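Local atomic coordinates of thiol-activated cytolysin (Desulfobulbus propionicus, PDB entry 6NAL), a protein that probably perforates target membranes, as a member of the cholesterol-dependent cytolysin family whose monomers assemble into large ring-shaped pores. Residues L14-K19 with E229-F234; A202-K207 with V339-G344. One frame throughout, in Å; residues are numbered along the deposited sequence.

Contact 1: residues L14-K19 with E229-F234; sequences LQYNPK and EHPPLF
Tyr16 holds its CG between the backbone N and the carbonyl carbon (chi1 63°), a torsion that swings the phenol ring off the loop and over the pyrrolidine of Pro231. Leu14, two residues earlier, has CG anti to its own N and sends CD2 to the same proline. Pro231 CB sits above one face of the Tyr16 ring, 3.9 Å from the ring centroid and 26° off the normal, a CH-pi contact displaced toward the CE2 rim, where CB comes within 3.5 Å of CE2. Pro231 CG follows over the same ring, 4.1 Å from Tyr16 CD2. Leu14 CD2 touches Pro231 CB at 4.2 Å and Pro232 CD at 4.3 Å, bridging the two prolines with one methyl. No direct hydrogen bond crosses between the segments; the polar link is a water that lies 3.0 Å from Tyr16 OH and donates to Pro232 O at 2.8 Å. The contact packs the irregular loop after helix 2-12 against the start of strand 232-250, in the large antiparallel sheet within the thiol-activated cytolysin region, consistent with the bent central sheet of the MACPF/CDC fold; the prolines lead the chain into the strand. Phe340, from the neighbouring strand 332-340, meets the Tyr16 ring with the planes at about 40° and also touches Pro231, so phenol, proline and phenyl share one apolar cluster. Val21 packs on Pro231 and Ile226 on Pro232, while the carbonyl of Leu14 accepts a hydrogen bond from Lys342 NZ.

Contact 2: residues A202-K207 with V339-G344; sequences AERPAK and VFLKDG
Arg204 NH1 donates to Leu341 O at 2.8 Å, with an N-H...O angle of 146° and the acceptor 19° out of the guanidinium plane. One face of that guanidinium lies against the peptide joining Asp343 to Gly344: Gly344 N is 3.5 Å above its centre and Asp343 C is nearer the rim. Behind the charge, the aliphatic part of the arginine crosses the leucine side chain, CG of Arg204 meeting CD1 of Leu341 at 3.8 Å. The chain runs extended as far as CD and then bends at chi3 (61°), which turns the flat group onto the backbone of the turn. This turn closes the end of strand 332-340, which pairs with strand 232-250 in the large antiparallel sheet, and the arginine reaches it from the loop after strand 187-202. Gly344 N donates to Phe340 O at 2.9 Å, closing the turn whose Leu341 carbonyl and Asp343-Gly344 peptide face Arg204. Gly344, at a positive phi, presents its CA 3.6 Å from Arg204 NE. Farther out, Phe234 of strand 232-250 touches both Arg204 and Val339.

How the contacts relate
The two contacts lie at one end of the same antiparallel sheet, their centres about 12 Å apart and their segments alternating along the chain. Strands 232-250 and 332-340 are neighbours, and probable backbone hydrogen bonds join them: Phe234 N to Val339 O at 2.8 Å and Pro232 O to Leu341 N at 3.0 Å. Pro232 O thus serves both the water of contact 1 and the strand pairing. Contact 1 is the more buried and almost wholly apolar, built on ring and proline packing; contact 2 is partly buried and sets a charged guanidinium against backbone carbonyl and peptide groups. Leu233 packs on Phe340 between them.

Contact 1: residues L14-K19 with E229-F234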
# COMPACT_ATOMS: atom_id res chain seq x y z
N LEU A 14 7.83 -30.63 -42.70
CA LEU A 14 6.85 -30.63 -41.62
C LEU A 14 6.76 -29.23 -41.03
O LEU A 14 7.66 -28.78 -40.29
CB LEU A 14 7.24 -31.67 -40.57
CG LEU A 14 6.18 -32.11 -39.58
CD1 LEU A 14 5.23 -33.16 -40.08
CD2 LEU A 14 6.95 -32.62 -38.34
N GLN A 15 5.68 -28.52 -41.37
CA GLN A 15 5.51 -27.10 -41.07
C GLN A 15 4.75 -26.97 -39.75
O GLN A 15 3.64 -27.50 -39.60
CB GLN A 15 4.79 -26.37 -42.20
CG GLN A 15 5.17 -26.86 -43.59
CD GLN A 15 3.99 -26.86 -44.56
OE1 GLN A 15 3.28 -25.86 -44.69
NE2 GLN A 15 3.78 -27.98 -45.24
N TYR A 16 5.38 -26.33 -38.78
CA TYR A 16 4.78 -26.09 -37.47
C TYR A 16 5.54 -24.92 -36.88
O TYR A 16 6.70 -24.66 -37.24
CB TYR A 16 4.85 -27.31 -36.54
CG TYR A 16 6.25 -27.70 -36.21
CD1 TYR A 16 6.99 -26.99 -35.26
CD2 TYR A 16 6.87 -28.75 -36.89
CE1 TYR A 16 8.29 -27.33 -35.01
CE2 TYR A 16 8.16 -29.10 -36.64
CZ TYR A 16 8.87 -28.40 -35.70
OH TYR A 16 10.17 -28.79 -35.47
N ASN A 17 4.89 -24.23 -35.95
CA ASN A 17 5.45 -23.04 -35.33
C ASN A 17 6.09 -23.44 -34.01
O ASN A 17 5.37 -23.86 -33.09
CB ASN A 17 4.35 -22.00 -35.11
CG ASN A 17 4.77 -20.88 -34.15
OD1 ASN A 17 3.95 -20.41 -33.38
ND2 ASN A 17 6.02 -20.45 -34.22
N PRO A 18 7.42 -23.38 -33.87
CA PRO A 18 8.04 -23.89 -32.64
C PRO A 18 7.43 -23.32 -31.37
O PRO A 18 7.37 -24.02 -30.36
CB PRO A 18 9.52 -23.49 -32.78
CG PRO A 18 9.75 -23.38 -34.26
CD PRO A 18 8.43 -22.85 -34.81
N LYS A 19 6.94 -22.07 -31.40
CA LYS A 19 6.51 -21.42 -30.17
C LYS A 19 5.17 -21.90 -29.66
O LYS A 19 4.95 -21.84 -28.45
CB LYS A 19 6.47 -19.91 -30.37
CG LYS A 19 7.85 -19.31 -30.60
CD LYS A 19 7.88 -18.36 -31.78
CE LYS A 19 9.29 -17.79 -32.00
NZ LYS A 19 9.59 -16.62 -31.12
N GLU A 229 1.17 -31.54 -35.56
CA GLU A 229 0.78 -31.18 -34.20
C GLU A 229 1.68 -31.83 -33.15
O GLU A 229 1.65 -31.41 -31.99
CB GLU A 229 -0.67 -31.59 -33.93
CG GLU A 229 -1.71 -30.89 -34.82
CD GLU A 229 -1.69 -31.37 -36.28
OE1 GLU A 229 -1.06 -32.43 -36.56
OE2 GLU A 229 -2.31 -30.68 -37.15
N HIS A 230 2.46 -32.85 -33.49
CA HIS A 230 3.32 -33.53 -32.53
C HIS A 230 4.67 -33.81 -33.15
O HIS A 230 5.04 -34.96 -33.38
CB HIS A 230 2.61 -34.78 -32.03
CG HIS A 230 1.29 -34.47 -31.39
ND1 HIS A 230 1.18 -33.98 -30.11
CD2 HIS A 230 0.04 -34.53 -31.89
CE1 HIS A 230 -0.10 -33.79 -29.83
NE2 HIS A 230 -0.81 -34.13 -30.89
N PRO A 231 5.42 -32.76 -33.46
CA PRO A 231 6.77 -32.95 -34.05
C PRO A 231 7.69 -33.69 -33.10
O PRO A 231 7.40 -33.76 -31.90
CB PRO A 231 7.27 -31.52 -34.28
CG PRO A 231 6.45 -30.68 -33.32
CD PRO A 231 5.10 -31.35 -33.20
N PRO A 232 8.77 -34.30 -33.62
CA PRO A 232 9.66 -35.07 -32.76
C PRO A 232 10.62 -34.15 -32.03
O PRO A 232 11.06 -33.12 -32.57
CB PRO A 232 10.40 -35.99 -33.75
CG PRO A 232 10.46 -35.17 -35.00
CD PRO A 232 9.10 -34.50 -35.06
N LEU A 233 10.97 -34.56 -30.82
CA LEU A 233 11.97 -33.86 -30.03
C LEU A 233 13.14 -34.76 -29.66
O LEU A 233 13.05 -35.99 -29.65
CB LEU A 233 11.38 -33.32 -28.74
CG LEU A 233 10.13 -32.49 -28.81
CD1 LEU A 233 9.43 -32.52 -27.47
CD2 LEU A 233 10.45 -31.10 -29.21
N PHE A 234 14.24 -34.09 -29.30
CA PHE A 234 15.52 -34.71 -28.97
C PHE A 234 16.02 -34.14 -27.64
O PHE A 234 16.28 -32.94 -27.54
CB PHE A 234 16.50 -34.43 -30.12
CG PHE A 234 17.89 -34.90 -29.89
CD1 PHE A 234 18.25 -36.18 -30.23
CD2 PHE A 234 18.85 -34.05 -29.41
CE1 PHE A 234 19.55 -36.61 -30.00
CE2 PHE A 234 20.17 -34.46 -29.25
CZ PHE A 234 20.51 -35.75 -29.54
O HOH W 1 11.05 -31.65 -35.01

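Contact 2: residues A202-K207 with V339-G344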
# COMPACT_ATOMS: atom_id res chain seq x y z
N ALA A 202 23.90 -34.38 -25.47
CA ALA A 202 23.95 -35.25 -26.64
C ALA A 202 23.85 -34.38 -27.88
O ALA A 202 23.06 -33.43 -27.91
CB ALA A 202 22.83 -36.28 -26.59
N GLU A 203 24.68 -34.66 -28.89
CA GLU A 203 24.74 -33.86 -30.10
C GLU A 203 23.72 -34.38 -31.11
O GLU A 203 23.65 -35.58 -31.38
CB GLU A 203 26.15 -33.86 -30.69
CG GLU A 203 26.44 -34.93 -31.75
CD GLU A 203 27.93 -35.01 -32.15
OE1 GLU A 203 28.74 -34.19 -31.65
OE2 GLU A 203 28.27 -35.92 -32.95
N ARG A 204 22.89 -33.52 -31.58
CA ARG A 204 21.94 -33.91 -32.60
C ARG A 204 22.67 -33.99 -33.92
O ARG A 204 23.56 -33.18 -34.18
CB ARG A 204 20.81 -32.90 -32.69
CG ARG A 204 19.68 -33.27 -33.64
CD ARG A 204 18.73 -32.03 -33.85
NE ARG A 204 19.51 -30.94 -34.44
CZ ARG A 204 19.38 -30.46 -35.68
NH1 ARG A 204 18.45 -30.93 -36.49
NH2 ARG A 204 20.18 -29.48 -36.09
N PRO A 205 22.36 -35.00 -34.74
CA PRO A 205 23.08 -35.14 -36.01
C PRO A 205 22.73 -34.00 -36.94
O PRO A 205 21.60 -33.49 -36.94
CB PRO A 205 22.58 -36.48 -36.57
CG PRO A 205 21.98 -37.20 -35.40
CD PRO A 205 21.44 -36.13 -34.49
N ALA A 206 23.74 -33.58 -37.71
CA ALA A 206 23.60 -32.53 -38.72
C ALA A 206 22.32 -32.75 -39.52
O ALA A 206 21.37 -31.98 -39.38
CB ALA A 206 24.81 -32.50 -39.65
N LYS A 207 22.29 -33.78 -40.36
CA LYS A 207 21.02 -34.16 -40.99
C LYS A 207 20.23 -35.02 -40.01
O LYS A 207 20.76 -36.02 -39.51
CB LYS A 207 21.25 -34.89 -42.33
CG LYS A 207 20.91 -34.00 -43.58
CD LYS A 207 19.47 -34.18 -44.13
CE LYS A 207 19.16 -33.30 -45.36
NZ LYS A 207 18.84 -31.86 -45.04
N VAL A 339 15.23 -30.12 -27.66
CA VAL A 339 15.32 -29.36 -28.89
C VAL A 339 14.46 -30.09 -29.94
O VAL A 339 14.21 -31.30 -29.82
CB VAL A 339 16.83 -29.26 -29.20
CG1 VAL A 339 17.35 -30.50 -29.95
CG2 VAL A 339 17.17 -27.94 -29.86
N PHE A 340 13.89 -29.34 -30.89
CA PHE A 340 13.14 -29.96 -31.98
C PHE A 340 14.10 -30.71 -32.90
O PHE A 340 15.20 -30.22 -33.22
CB PHE A 340 12.34 -28.91 -32.76
CG PHE A 340 11.15 -28.40 -32.01
CD1 PHE A 340 9.98 -29.15 -31.94
CD2 PHE A 340 11.20 -27.17 -31.38
CE1 PHE A 340 8.86 -28.69 -31.22
CE2 PHE A 340 10.10 -26.68 -30.66
CZ PHE A 340 8.93 -27.44 -30.56
N LEU A 341 13.71 -31.91 -33.34
CA LEU A 341 14.67 -32.73 -34.08
C LEU A 341 14.88 -32.18 -35.48
O LEU A 341 16.01 -32.19 -35.98
CB LEU A 341 14.20 -34.17 -34.13
CG LEU A 341 15.05 -35.13 -34.97
CD1 LEU A 341 16.51 -35.19 -34.51
CD2 LEU A 341 14.40 -36.52 -34.95
N LYS A 342 13.83 -31.65 -36.10
CA LYS A 342 13.88 -31.15 -37.47
C LYS A 342 15.05 -30.18 -37.73
O LYS A 342 15.80 -30.33 -38.70
CB LYS A 342 12.59 -30.43 -37.78
CG LYS A 342 12.58 -29.59 -39.13
CD LYS A 342 11.36 -28.66 -39.21
CE LYS A 342 11.43 -27.79 -40.49
NZ LYS A 342 10.21 -26.91 -40.72
N ASP A 343 15.30 -29.24 -36.82
CA ASP A 343 16.26 -28.15 -37.06
C ASP A 343 17.13 -27.82 -35.86
O ASP A 343 18.13 -27.12 -36.03
CB ASP A 343 15.52 -26.87 -37.51
CG ASP A 343 14.21 -26.58 -36.69
OD1 ASP A 343 14.03 -27.08 -35.55
OD2 ASP A 343 13.36 -25.81 -37.23
N GLY A 344 16.79 -28.30 -34.66
CA GLY A 344 17.60 -28.03 -33.49
C GLY A 344 17.22 -26.79 -32.71
O GLY A 344 18.00 -26.33 -31.87